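Local structure of teicoplanin pseudoaglycone deacetylases Orf2 (Actinoplanes teichomyceticus, 3DFF) at residues Thr61-Ala66 against Met233-Gly238; Asp187-Val192 against Asn241-Arg246. The protein is a zinc-dependent deacetylase that probably removes the N-acetyl group from the sugar of the teicoplanin pseudoaglycone during biosynthesis of this lipoglycopeptide antibiotic. All coordinates share one frame; numbering follows the deposited sequence.

Contact 1: Thr61-Ala66 against Met233-Gly238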
loop_
_atom_site.group_PDB
_atom_site.type_symbol
_atom_site.label_atom_id
_atom_site.label_comp_id
_atom_site.label_asym_id
_atom_site.label_seq_id
_atom_site.Cartn_x
_atom_site.Cartn_y
_atom_site.Cartn_z
ATOM N N THR A 61 -10.981 9.760 14.343
ATOM C CA THR A 61 -10.694 9.823 15.773
ATOM C C THR A 61 -9.511 8.932 16.168
ATOM O O THR A 61 -8.650 9.352 16.953
ATOM C CB THR A 61 -11.959 9.478 16.592
ATOM O OG1 THR A 61 -12.948 10.501 16.358
ATOM C CG2 THR A 61 -11.634 9.409 18.082
ATOM N N ILE A 62 -9.447 7.726 15.597
ATOM C CA ILE A 62 -8.353 6.790 15.853
ATOM C C ILE A 62 -7.030 7.373 15.327
ATOM O O ILE A 62 -5.952 7.145 15.908
ATOM C CB ILE A 62 -8.677 5.408 15.232
ATOM C CG1 ILE A 62 -9.738 4.707 16.096
ATOM C CG2 ILE A 62 -7.426 4.545 15.081
ATOM C CD1 ILE A 62 -10.401 3.524 15.403
ATOM N N TRP A 63 -7.131 8.166 14.261
ATOM C CA TRP A 63 -5.974 8.815 13.639
ATOM C C TRP A 63 -5.581 10.120 14.328
ATOM O O TRP A 63 -4.697 10.836 13.850
ATOM C CB TRP A 63 -6.264 9.096 12.163
ATOM C CG TRP A 63 -6.399 7.860 11.332
ATOM C CD1 TRP A 63 -5.913 6.614 11.616
ATOM C CD2 TRP A 63 -7.019 7.768 10.046
ATOM N NE1 TRP A 63 -6.213 5.748 10.592
ATOM C CE2 TRP A 63 -6.889 6.434 9.613
ATOM C CE3 TRP A 63 -7.666 8.693 9.216
ATOM C CZ2 TRP A 63 -7.389 5.996 8.387
ATOM C CZ3 TRP A 63 -8.168 8.264 8.013
ATOM C CH2 TRP A 63 -8.036 6.918 7.607
ATOM N N GLY A 64 -6.236 10.429 15.446
ATOM C CA GLY A 64 -5.899 11.637 16.205
ATOM C C GLY A 64 -6.421 12.932 15.629
ATOM O O GLY A 64 -5.862 14.010 15.895
ATOM N N LEU A 65 -7.500 12.837 14.854
ATOM C CA LEU A 65 -8.143 13.971 14.227
ATOM C C LEU A 65 -9.551 14.129 14.766
ATOM O O LEU A 65 -10.086 13.229 15.402
ATOM C CB LEU A 65 -8.196 13.789 12.705
ATOM C CG LEU A 65 -6.846 13.572 12.010
ATOM C CD1 LEU A 65 -7.033 13.274 10.529
ATOM C CD2 LEU A 65 -5.938 14.783 12.229
ATOM N N ALA A 66 -10.142 15.280 14.515
ATOM C CA ALA A 66 -11.548 15.489 14.787
ATOM C C ALA A 66 -12.359 14.717 13.731
ATOM O O ALA A 66 -11.850 14.477 12.628
ATOM C CB ALA A 66 -11.855 16.956 14.723
HETATM N N MSE A 233 0.467 5.923 13.833
HETATM C CA MSE A 233 1.333 5.332 14.850
HETATM C C MSE A 233 0.599 4.508 15.917
HETATM O O MSE A 233 0.979 3.362 16.186
HETATM C CB MSE A 233 2.263 6.378 15.464
HETATM C CG MSE A 233 3.493 6.718 14.595
HETATM SE SE MSE A 233 4.370 5.191 13.684
HETATM C CE MSE A 233 3.516 5.401 11.928
ATOM N N VAL A 234 -0.461 5.063 16.504
ATOM C CA VAL A 234 -1.190 4.339 17.560
ATOM C C VAL A 234 -1.760 3.034 17.004
ATOM O O VAL A 234 -1.591 1.968 17.599
ATOM C CB VAL A 234 -2.280 5.221 18.245
ATOM C CG1 VAL A 234 -3.125 4.400 19.231
ATOM C CG2 VAL A 234 -1.629 6.405 18.952
ATOM N N LEU A 235 -2.394 3.124 15.839
ATOM C CA LEU A 235 -2.968 1.969 15.152
ATOM C C LEU A 235 -1.922 0.895 14.835
ATOM O O LEU A 235 -2.156 -0.287 15.064
ATOM C CB LEU A 235 -3.650 2.447 13.868
ATOM C CG LEU A 235 -4.705 1.646 13.106
ATOM C CD1 LEU A 235 -5.765 1.097 14.038
ATOM C CD2 LEU A 235 -5.331 2.574 12.069
ATOM N N LEU A 236 -0.761 1.309 14.338
ATOM C CA LEU A 236 0.292 0.362 13.955
ATOM C C LEU A 236 1.033 -0.262 15.138
ATOM O O LEU A 236 1.419 -1.433 15.080
ATOM C CB LEU A 236 1.297 1.021 13.015
ATOM C CG LEU A 236 0.808 1.315 11.598
ATOM C CD1 LEU A 236 1.714 2.321 10.931
ATOM C CD2 LEU A 236 0.736 0.040 10.789
ATOM N N ASN A 237 1.242 0.513 16.195
ATOM C CA ASN A 237 1.989 0.007 17.348
ATOM C C ASN A 237 1.220 -1.005 18.187
ATOM O O ASN A 237 1.808 -1.931 18.754
ATOM C CB ASN A 237 2.514 1.156 18.198
ATOM C CG ASN A 237 3.825 1.688 17.671
ATOM O OD1 ASN A 237 4.864 1.038 17.797
ATOM N ND2 ASN A 237 3.781 2.857 17.042
ATOM N N GLY A 238 -0.095 -0.825 18.247
ATOM C CA GLY A 238 -0.963 -1.715 19.019
ATOM C C GLY A 238 -0.833 -1.441 20.503
ATOM O O GLY A 238 -0.338 -0.385 20.907
HETATM O O HOH W 1 -3.445 5.722 14.880
#
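A single water is held between I62 and L235, donating to I62 O at 3.1 Å and accepting from L235 N at 3.0 Å. I62 is the last residue of helix 54-62, which ends in a Schellman motif with G64, at positive phi, as its C-prime residue. The water thus links this helix end to the short helix 233-237 across a surface contact whose direct part is van der Waals packing. L235 supplies it with both methyls. Its CG lies anti to the backbone N (chi1 -161°), and from there CD1 packs on I62 CG2 at 4.0 Å, while CD2 lies mainly against the pyrrole edge of W63, 3.6 Å from NE1 and close to the plane of the indole. R75 makes a cation-pi contact with W63, A71 also packs against it, and the W63 side chain comes within about 5 Å of that of D97, seen to bind zinc in a structure of this protein, though not in this chain; the contact thus borders the metal-binding region. Within helix 233-237, M233 O accepts twice from N237: from backbone N at 2.9 Å and from ND2 at 3.0 Å, with ND2 lying above the carbonyl plane.

Contact 2: Asp187-Val192 against Asn241-Arg246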
loop_
_atom_site.group_PDB
_atom_site.type_symbol
_atom_site.label_atom_id
_atom_site.label_comp_id
_atom_site.label_asym_id
_atom_site.label_seq_id
_atom_site.Cartn_x
_atom_site.Cartn_y
_atom_site.Cartn_z
ATOM N N ASP A 187 3.115 -7.207 2.308
ATOM C CA ASP A 187 2.424 -6.116 3.018
ATOM C C ASP A 187 2.805 -6.141 4.490
ATOM O O ASP A 187 2.601 -7.155 5.147
ATOM C CB ASP A 187 0.890 -6.215 2.908
ATOM C CG ASP A 187 0.406 -6.380 1.487
ATOM O OD1 ASP A 187 -0.373 -5.496 1.046
ATOM O OD2 ASP A 187 0.773 -7.376 0.822
ATOM N N LEU A 188 3.350 -5.033 4.981
ATOM C CA LEU A 188 3.634 -4.874 6.416
ATOM C C LEU A 188 2.796 -3.766 7.039
ATOM O O LEU A 188 2.525 -2.747 6.392
ATOM C CB LEU A 188 5.125 -4.589 6.644
ATOM C CG LEU A 188 6.088 -5.653 6.112
ATOM C CD1 LEU A 188 7.513 -5.191 6.272
ATOM C CD2 LEU A 188 5.894 -6.970 6.865
ATOM N N PRO A 189 2.394 -3.935 8.308
ATOM C CA PRO A 189 2.734 -5.076 9.177
ATOM C C PRO A 189 1.833 -6.306 9.021
ATOM O O PRO A 189 2.019 -7.277 9.744
ATOM C CB PRO A 189 2.559 -4.477 10.575
ATOM C CG PRO A 189 1.406 -3.531 10.404
ATOM C CD PRO A 189 1.582 -2.933 9.015
ATOM N N TYR A 190 0.913 -6.285 8.058
ATOM C CA TYR A 190 -0.084 -7.355 7.841
ATOM C C TYR A 190 0.509 -8.751 7.877
ATOM O O TYR A 190 -0.080 -9.687 8.413
ATOM C CB TYR A 190 -0.722 -7.223 6.461
ATOM C CG TYR A 190 -1.775 -6.164 6.295
ATOM C CD1 TYR A 190 -3.082 -6.378 6.733
ATOM C CD2 TYR A 190 -1.482 -4.964 5.639
ATOM C CE1 TYR A 190 -4.068 -5.414 6.544
ATOM C CE2 TYR A 190 -2.464 -3.993 5.438
ATOM C CZ TYR A 190 -3.750 -4.230 5.889
ATOM O OH TYR A 190 -4.718 -3.279 5.691
ATOM N N ALA A 191 1.676 -8.896 7.264
ATOM C CA ALA A 191 2.281 -10.221 7.089
ATOM C C ALA A 191 2.711 -10.839 8.419
ATOM O O ALA A 191 2.989 -12.041 8.490
ATOM C CB ALA A 191 3.439 -10.149 6.137
ATOM N N VAL A 192 2.785 -10.023 9.460
ATOM C CA VAL A 192 3.167 -10.521 10.789
ATOM C C VAL A 192 1.999 -11.331 11.371
ATOM O O VAL A 192 2.195 -12.210 12.225
ATOM C CB VAL A 192 3.619 -9.346 11.727
ATOM C CG1 VAL A 192 3.893 -9.822 13.167
ATOM C CG2 VAL A 192 4.861 -8.670 11.169
ATOM N N ASN A 241 2.917 -1.431 21.792
ATOM C CA ASN A 241 3.770 -0.316 21.383
ATOM C C ASN A 241 5.074 -0.796 20.740
ATOM O O ASN A 241 6.159 -0.284 21.030
ATOM C CB ASN A 241 4.064 0.602 22.568
ATOM C CG ASN A 241 4.419 1.998 22.134
ATOM O OD1 ASN A 241 5.594 2.337 22.006
ATOM N ND2 ASN A 241 3.401 2.814 21.878
ATOM N N ASN A 242 4.953 -1.773 19.847
ATOM C CA ASN A 242 6.106 -2.553 19.409
ATOM C C ASN A 242 6.201 -2.775 17.899
ATOM O O ASN A 242 6.730 -3.805 17.466
ATOM C CB ASN A 242 6.070 -3.918 20.103
ATOM C CG ASN A 242 4.859 -4.738 19.693
ATOM O OD1 ASN A 242 3.892 -4.198 19.149
ATOM N ND2 ASN A 242 4.906 -6.047 19.940
ATOM N N LEU A 243 5.686 -1.839 17.098
ATOM C CA LEU A 243 5.767 -1.987 15.637
ATOM C C LEU A 243 7.179 -2.283 15.151
ATOM O O LEU A 243 7.392 -3.243 14.418
ATOM C CB LEU A 243 5.209 -0.759 14.900
ATOM C CG LEU A 243 5.344 -0.807 13.362
ATOM C CD1 LEU A 243 4.358 -1.783 12.718
ATOM C CD2 LEU A 243 5.214 0.588 12.743
ATOM N N PHE A 244 8.143 -1.460 15.537
ATOM C CA PHE A 244 9.493 -1.623 15.003
ATOM C C PHE A 244 10.126 -2.932 15.473
ATOM O O PHE A 244 10.839 -3.586 14.711
ATOM C CB PHE A 244 10.358 -0.391 15.274
ATOM C CG PHE A 244 9.854 0.849 14.573
ATOM C CD1 PHE A 244 9.571 0.815 13.212
ATOM C CD2 PHE A 244 9.622 2.025 15.273
ATOM C CE1 PHE A 244 9.089 1.934 12.546
ATOM C CE2 PHE A 244 9.141 3.161 14.611
ATOM C CZ PHE A 244 8.872 3.104 13.239
ATOM N N ASP A 245 9.826 -3.337 16.705
ATOM C CA ASP A 245 10.276 -4.653 17.186
ATOM C C ASP A 245 9.708 -5.797 16.341
ATOM O O ASP A 245 10.422 -6.736 15.988
ATOM C CB ASP A 245 9.905 -4.847 18.658
ATOM C CG ASP A 245 10.782 -4.048 19.581
ATOM O OD1 ASP A 245 11.757 -3.420 19.106
ATOM O OD2 ASP A 245 10.504 -4.052 20.796
ATOM N N ARG A 246 8.420 -5.707 16.023
ATOM C CA ARG A 246 7.763 -6.729 15.218
ATOM C C ARG A 246 8.293 -6.740 13.802
ATOM O O ARG A 246 8.477 -7.800 13.225
ATOM C CB ARG A 246 6.247 -6.526 15.235
ATOM C CG ARG A 246 5.592 -7.102 16.483
ATOM C CD ARG A 246 4.103 -6.934 16.434
ATOM N NE ARG A 246 3.724 -5.576 16.810
ATOM C CZ ARG A 246 3.070 -4.724 16.027
ATOM N NH1 ARG A 246 2.695 -5.088 14.809
ATOM N NH2 ARG A 246 2.774 -3.514 16.474
#
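P189 and L243 meet at about a right angle, the leucine methyl CD1 resting against the proline ring 3.9 Å from P189 CB and 4.1 Å from P189 CG. With chi1 at 176°, L243 extends away from its own nitrogen and carries this methyl to the ring. One helical turn on, R246 takes the same ring from another direction: its guanidinium approaches P189 CB obliquely, with NH1 at 4.3 Å, while its CD lies 4.4 Å from V192 CG1. The orientation of that flat group is set within its own segment. It grips N242 OD1 side-on with two nitrogens, NE at 2.7 Å and NH2 at 3.0 Å; the oxygen sits in the guanidinium plane, and both donors come from one face of the carbonyl. R246 NH2 also bonds L236 O, a further restraint on its rotation. The peptide bond before P189 is cis, and the proline side chain lies about 8 Å from the bound zinc; nearby, D187 OD1 bonds ND1 of the zinc ligand H164. The loop between strands 182-185 and 204-211 lies against the first turn of helix 243-254, with helix 233-237 touching both P189 and L243 and helix 216-226 packing on L243.

In the fold
From the N terminus the chain passes first through 61-66, at the end of helix 54-62, then adds three strands of the central sheet, 89-92, 151-155 and 182-185, before 187-192. It returns to the former at 233-238, closing a loop of 166 intervening residues in contact 1, and to the latter at 241-246, closing a shorter one of 48 in contact 2. The segments alternate, so the two loops cross. Their later halves lie on consecutive helices, 233-237 and 243-254, and are joined directly where N237 OD1 accepts from L243 N. This helical pair thereby ties the 54-62 region to the loop near the zinc.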